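Local coordinates for protein aminotransferase class-III (Sphaerobacter thermophilus DSM 20745, PDB 6K8H) that belongs to the class-III aminotransferases, a family of fold-type I enzymes that use pyridoxal phosphate, at residues B[146-160]-B[189-201]. Sequence-based numbering, arbitrary orientation.
Sequences RIAKFDGCYHGSYDF and AVLDSVVVLPFND. With PLR ((5-hydroxy-4,6-dimethylpyridin-3-yl)methyl dihydrogen phosphate), chain D.
With CG anti to its own carbonyl carbon (chi1 -70°), Phe150 stands its ring between Leu197 and Phe199; the CG of Phe199 is instead anti to its own backbone N (chi1 -166°). Leu197 CB lies over one face of the Phe150 ring, 3.9 Å from its centroid, while Phe199 brings its edge to the opposite face in a T-shaped pair, planes at 87°. Phe150 and Leu197 end two parallel strands, 146-150 and 194-197: Ile147 O accepts from Val195 N at 2.9 Å, Val195 O from Lys149 N, and Lys149 O from Leu197 N at 2.8 Å. A further bond, from Asp151 N to Leu197 O, carries the pairing past the strand end, where one water links Asp151 O to Phe199 N. On the sheet face of Ile147, Lys149 lays CG against Val194 CG1 at 3.8 Å; its ammonium is gripped by the carbonyls of Cys153, Ala161 and Val163. At the start of strand 194-197, Ser193 OG meets the edge of the Phe160 ring, 3.1 Å from CD1, while bonding to Val190 O. The pairing attaches 194-197 as an outermost strand, within this chain, of the seven-stranded mixed sheet of the fold-type I large domain, and the loop leaving strand 146-150 carries Tyr154 and His155 into the ligand pocket.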
loop_
_atom_site.group_PDB
_atom_site.type_symbol
_atom_site.label_atom_id
_atom_site.label_comp_id
_atom_site.label_asym_id
_atom_site.label_seq_id
_atom_site.Cartn_x
_atom_site.Cartn_y
_atom_site.Cartn_z
ATOM N N ARG B 146 18.033 -7.924 11.805
ATOM C CA ARG B 146 18.302 -8.287 10.418
ATOM C C ARG B 146 17.285 -9.290 9.876
ATOM O O ARG B 146 16.610 -10.006 10.617
ATOM C CB ARG B 146 19.706 -8.873 10.268
ATOM C CG ARG B 146 20.800 -7.899 10.626
ATOM C CD ARG B 146 22.167 -8.489 10.408
ATOM N NE ARG B 146 23.174 -7.439 10.488
ATOM C CZ ARG B 146 24.471 -7.620 10.265
ATOM N NH1 ARG B 146 24.927 -8.826 9.952
ATOM N NH2 ARG B 146 25.311 -6.592 10.366
ATOM N N ILE B 147 17.215 -9.361 8.546
ATOM C CA ILE B 147 16.414 -10.367 7.868
ATOM C C ILE B 147 17.266 -11.017 6.788
ATOM O O ILE B 147 18.272 -10.468 6.337
ATOM C CB ILE B 147 15.129 -9.782 7.241
ATOM C CG1 ILE B 147 15.490 -8.993 5.979
ATOM C CG2 ILE B 147 14.379 -8.923 8.265
ATOM C CD1 ILE B 147 14.312 -8.601 5.122
ATOM N N ALA B 148 16.840 -12.204 6.375
ATOM C CA ALA B 148 17.449 -12.921 5.270
ATOM C C ALA B 148 16.415 -13.086 4.170
ATOM O O ALA B 148 15.234 -13.317 4.447
ATOM C CB ALA B 148 17.976 -14.291 5.716
ATOM N N LYS B 149 16.863 -12.940 2.932
ATOM C CA LYS B 149 16.044 -13.230 1.751
ATOM C C LYS B 149 16.935 -13.883 0.709
ATOM O O LYS B 149 18.143 -14.003 0.902
ATOM C CB LYS B 149 15.384 -11.971 1.188
ATOM C CG LYS B 149 16.385 -10.912 0.758
ATOM C CD LYS B 149 15.709 -9.912 -0.139
ATOM C CE LYS B 149 15.435 -10.505 -1.499
ATOM N NZ LYS B 149 15.092 -9.439 -2.481
ATOM N N PHE B 150 16.350 -14.290 -0.414
ATOM C CA PHE B 150 17.068 -15.062 -1.419
ATOM C C PHE B 150 17.423 -14.209 -2.635
ATOM O O PHE B 150 16.614 -13.407 -3.108
ATOM C CB PHE B 150 16.256 -16.305 -1.812
ATOM C CG PHE B 150 16.198 -17.327 -0.706
ATOM C CD1 PHE B 150 15.267 -17.217 0.317
ATOM C CD2 PHE B 150 17.145 -18.341 -0.637
ATOM C CE1 PHE B 150 15.247 -18.133 1.373
ATOM C CE2 PHE B 150 17.127 -19.263 0.405
ATOM C CZ PHE B 150 16.172 -19.159 1.412
ATOM N N ASP B 151 18.648 -14.402 -3.123
ATOM C CA ASP B 151 19.195 -13.655 -4.251
ATOM C C ASP B 151 18.283 -13.721 -5.475
ATOM O O ASP B 151 17.775 -14.789 -5.838
ATOM C CB ASP B 151 20.570 -14.223 -4.589
ATOM C CG ASP B 151 21.395 -13.290 -5.434
ATOM O OD1 ASP B 151 21.184 -12.068 -5.355
ATOM O OD2 ASP B 151 22.278 -13.771 -6.167
ATOM N N GLY B 152 18.067 -12.570 -6.105
ATOM C CA GLY B 152 17.312 -12.513 -7.343
ATOM C C GLY B 152 15.810 -12.591 -7.197
ATOM O O GLY B 152 15.111 -12.744 -8.208
ATOM N N CYS B 153 15.278 -12.452 -5.990
ATOM C CA CYS B 153 13.854 -12.632 -5.768
ATOM C C CYS B 153 13.171 -11.313 -5.432
ATOM O O CYS B 153 13.711 -10.480 -4.692
ATOM C CB CYS B 153 13.602 -13.613 -4.622
ATOM S SG CYS B 153 14.023 -15.330 -4.958
ATOM N N TYR B 154 11.956 -11.160 -5.939
ATOM C CA TYR B 154 11.198 -9.918 -5.841
ATOM C C TYR B 154 10.146 -10.021 -4.744
ATOM O O TYR B 154 9.429 -11.021 -4.657
ATOM C CB TYR B 154 10.529 -9.604 -7.184
ATOM C CG TYR B 154 9.669 -8.360 -7.150
ATOM C CD1 TYR B 154 10.243 -7.102 -7.192
ATOM C CD2 TYR B 154 8.283 -8.450 -7.061
ATOM C CE1 TYR B 154 9.457 -5.949 -7.160
ATOM C CE2 TYR B 154 7.493 -7.310 -7.028
ATOM C CZ TYR B 154 8.088 -6.067 -7.072
ATOM O OH TYR B 154 7.304 -4.941 -7.053
ATOM N N HIS B 155 10.052 -8.983 -3.907
ATOM C CA HIS B 155 9.052 -8.961 -2.845
ATOM C C HIS B 155 8.370 -7.600 -2.717
ATOM O O HIS B 155 7.783 -7.312 -1.668
ATOM C CB HIS B 155 9.660 -9.324 -1.496
ATOM C CG HIS B 155 10.362 -10.647 -1.484
ATOM N ND1 HIS B 155 9.685 -11.843 -1.468
ATOM C CD2 HIS B 155 11.681 -10.958 -1.468
ATOM C CE1 HIS B 155 10.554 -12.839 -1.459
ATOM N NE2 HIS B 155 11.773 -12.330 -1.452
ATOM N N GLY B 156 8.456 -6.746 -3.725
ATOM C CA GLY B 156 7.865 -5.418 -3.647
ATOM C C GLY B 156 8.909 -4.343 -3.444
ATOM O O GLY B 156 10.104 -4.562 -3.638
ATOM N N SER B 157 8.443 -3.158 -3.034
ATOM C CA SER B 157 9.280 -1.958 -2.999
ATOM C C SER B 157 9.782 -1.581 -1.597
ATOM O O SER B 157 10.418 -0.530 -1.441
ATOM C CB SER B 157 8.530 -0.778 -3.647
ATOM O OG SER B 157 7.254 -0.601 -3.084
ATOM N N TYR B 158 9.489 -2.374 -0.575
ATOM C CA TYR B 158 10.012 -2.097 0.762
ATOM C C TYR B 158 11.532 -2.258 0.798
ATOM O O TYR B 158 12.057 -3.305 0.405
ATOM C CB TYR B 158 9.356 -3.042 1.758
ATOM C CG TYR B 158 9.805 -2.917 3.201
ATOM C CD1 TYR B 158 9.922 -1.677 3.816
ATOM C CD2 TYR B 158 10.071 -4.053 3.954
ATOM C CE1 TYR B 158 10.312 -1.571 5.153
ATOM C CE2 TYR B 158 10.461 -3.965 5.286
ATOM C CZ TYR B 158 10.590 -2.720 5.878
ATOM O OH TYR B 158 10.967 -2.625 7.200
ATOM N N ASP B 159 12.234 -1.239 1.323
ATOM C CA ASP B 159 13.703 -1.166 1.262
ATOM C C ASP B 159 14.399 -2.496 1.565
ATOM O O ASP B 159 15.234 -2.978 0.787
ATOM C CB ASP B 159 14.220 -0.120 2.261
ATOM C CG ASP B 159 13.767 1.290 1.943
ATOM O OD1 ASP B 159 12.552 1.489 1.769
ATOM O OD2 ASP B 159 14.621 2.208 1.904
ATOM N N PHE B 160 14.084 -3.084 2.718
ATOM C CA PHE B 160 14.793 -4.280 3.158
ATOM C C PHE B 160 14.425 -5.499 2.316
ATOM O O PHE B 160 15.282 -6.356 2.068
ATOM C CB PHE B 160 14.509 -4.514 4.649
ATOM C CG PHE B 160 14.944 -3.371 5.521
ATOM C CD1 PHE B 160 16.269 -3.237 5.902
ATOM C CD2 PHE B 160 14.039 -2.410 5.929
ATOM C CE1 PHE B 160 16.678 -2.175 6.690
ATOM C CE2 PHE B 160 14.441 -1.347 6.714
ATOM C CZ PHE B 160 15.766 -1.236 7.099
ATOM N N ALA B 189 23.673 0.889 5.441
ATOM C CA ALA B 189 23.106 0.207 6.606
ATOM C C ALA B 189 21.923 -0.683 6.231
ATOM O O ALA B 189 21.681 -1.714 6.883
ATOM C CB ALA B 189 22.701 1.231 7.669
ATOM N N VAL B 190 21.188 -0.322 5.177
ATOM C CA VAL B 190 20.146 -1.212 4.669
ATOM C C VAL B 190 20.762 -2.458 4.033
ATOM O O VAL B 190 20.328 -3.586 4.296
ATOM C CB VAL B 190 19.221 -0.464 3.696
ATOM C CG1 VAL B 190 18.299 -1.438 2.983
ATOM C CG2 VAL B 190 18.412 0.563 4.466
ATOM N N LEU B 191 21.757 -2.272 3.168
ATOM C CA LEU B 191 22.455 -3.412 2.569
ATOM C C LEU B 191 23.048 -4.335 3.636
ATOM O O LEU B 191 22.936 -5.568 3.552
ATOM C CB LEU B 191 23.556 -2.915 1.629
ATOM C CG LEU B 191 23.152 -2.197 0.338
ATOM C CD1 LEU B 191 24.403 -1.800 -0.417
ATOM C CD2 LEU B 191 22.231 -3.063 -0.522
ATOM N N ASP B 192 23.708 -3.748 4.637
ATOM C CA ASP B 192 24.330 -4.506 5.712
ATOM C C ASP B 192 23.315 -5.239 6.572
ATOM O O ASP B 192 23.684 -6.225 7.221
ATOM C CB ASP B 192 25.165 -3.586 6.614
ATOM C CG ASP B 192 26.397 -3.028 5.918
ATOM O OD1 ASP B 192 26.717 -3.471 4.790
ATOM O OD2 ASP B 192 27.052 -2.130 6.506
ATOM N N SER B 193 22.061 -4.770 6.627
ATOM C CA SER B 193 21.066 -5.463 7.446
ATOM C C SER B 193 20.405 -6.662 6.758
ATOM O O SER B 193 19.566 -7.308 7.387
ATOM C CB SER B 193 19.977 -4.497 7.909
ATOM O OG SER B 193 19.125 -4.187 6.816
ATOM N N VAL B 194 20.711 -6.964 5.495
ATOM C CA VAL B 194 20.024 -8.029 4.761
ATOM C C VAL B 194 21.035 -9.121 4.427
ATOM O O VAL B 194 22.080 -8.844 3.826
ATOM C CB VAL B 194 19.322 -7.511 3.489
ATOM C CG1 VAL B 194 18.616 -8.659 2.768
ATOM C CG2 VAL B 194 18.325 -6.435 3.853
ATOM N N VAL B 195 20.749 -10.345 4.868
ATOM C CA VAL B 195 21.559 -11.521 4.556
ATOM C C VAL B 195 20.960 -12.188 3.320
ATOM O O VAL B 195 19.811 -12.646 3.357
ATOM C CB VAL B 195 21.597 -12.502 5.744
ATOM C CG1 VAL B 195 22.372 -13.789 5.375
ATOM C CG2 VAL B 195 22.195 -11.854 6.987
ATOM N N VAL B 196 21.736 -12.267 2.238
ATOM C CA VAL B 196 21.251 -12.775 0.951
ATOM C C VAL B 196 21.698 -14.224 0.785
ATOM O O VAL B 196 22.898 -14.515 0.730
ATOM C CB VAL B 196 21.746 -11.910 -0.221
ATOM C CG1 VAL B 196 21.082 -12.365 -1.509
ATOM C CG2 VAL B 196 21.433 -10.425 0.027
ATOM N N LEU B 197 20.724 -15.135 0.686
ATOM C CA LEU B 197 20.861 -16.581 0.643
ATOM C C LEU B 197 20.716 -17.102 -0.780
ATOM O O LEU B 197 20.112 -16.452 -1.639
ATOM C CB LEU B 197 19.806 -17.252 1.535
ATOM C CG LEU B 197 19.606 -16.686 2.946
ATOM C CD1 LEU B 197 18.334 -17.237 3.556
ATOM C CD2 LEU B 197 20.799 -17.015 3.811
ATOM N N PRO B 198 21.275 -18.282 -1.068
ATOM C CA PRO B 198 21.097 -18.890 -2.400
ATOM C C PRO B 198 19.880 -19.807 -2.496
ATOM O O PRO B 198 19.815 -20.832 -1.800
ATOM C CB PRO B 198 22.401 -19.676 -2.597
ATOM C CG PRO B 198 22.848 -20.033 -1.191
ATOM C CD PRO B 198 22.308 -18.957 -0.262
ATOM N N PHE B 199 18.918 -19.465 -3.366
ATOM C CA PHE B 199 17.694 -20.260 -3.466
ATOM C C PHE B 199 18.026 -21.678 -3.933
ATOM O O PHE B 199 18.854 -21.876 -4.826
ATOM C CB PHE B 199 16.699 -19.581 -4.419
ATOM C CG PHE B 199 15.288 -20.131 -4.353
ATOM C CD1 PHE B 199 14.411 -19.731 -3.349
ATOM C CD2 PHE B 199 14.840 -21.045 -5.296
ATOM C CE1 PHE B 199 13.105 -20.215 -3.293
ATOM C CE2 PHE B 199 13.538 -21.539 -5.234
ATOM C CZ PHE B 199 12.674 -21.122 -4.226
ATOM N N ASN B 200 17.416 -22.674 -3.279
ATOM C CA ASN B 200 17.578 -24.094 -3.640
ATOM C C ASN B 200 19.020 -24.585 -3.491
ATOM O O ASN B 200 19.445 -25.530 -4.165
ATOM C CB ASN B 200 17.079 -24.382 -5.062
ATOM C CG ASN B 200 15.669 -24.926 -5.080
ATOM O OD1 ASN B 200 15.243 -25.600 -4.143
ATOM N ND2 ASN B 200 14.930 -24.634 -6.148
ATOM N N ASP B 201 19.792 -23.951 -2.615
ATOM C CA ASP B 201 21.147 -24.383 -2.289
ATOM C C ASP B 201 21.167 -24.471 -0.763
ATOM O O ASP B 201 21.446 -23.486 -0.069
ATOM C CB ASP B 201 22.169 -23.396 -2.878
ATOM C CG ASP B 201 23.581 -23.589 -2.342
ATOM O OD1 ASP B 201 23.819 -24.475 -1.492
ATOM O OD2 ASP B 201 24.461 -22.822 -2.788
HETATM N N1 PLR D . 5.621 -10.457 -3.445
HETATM C C2 PLR D . 5.517 -11.089 -4.608
HETATM C C2A PLR D . 6.013 -12.494 -4.719
HETATM C C3 PLR D . 4.930 -10.451 -5.709
HETATM O O3 PLR D . 4.832 -11.128 -6.871
HETATM C C4 PLR D . 4.460 -9.129 -5.577
HETATM C C4A PLR D . 3.838 -8.455 -6.718
HETATM C C5 PLR D . 4.577 -8.495 -4.336
HETATM C C6 PLR D . 5.176 -9.190 -3.320
HETATM C C5A PLR D . 4.120 -7.076 -4.128
HETATM O O4P PLR D . 2.673 -6.882 -4.153
HETATM P P PLR D . 2.080 -5.450 -4.582
HETATM O O1P PLR D . 2.751 -4.461 -3.684
HETATM O O2P PLR D . 2.454 -5.257 -6.006
HETATM O O3P PLR D . 0.601 -5.522 -4.380
HETATM O O HOH W 1 18.735 -17.192 -4.960
#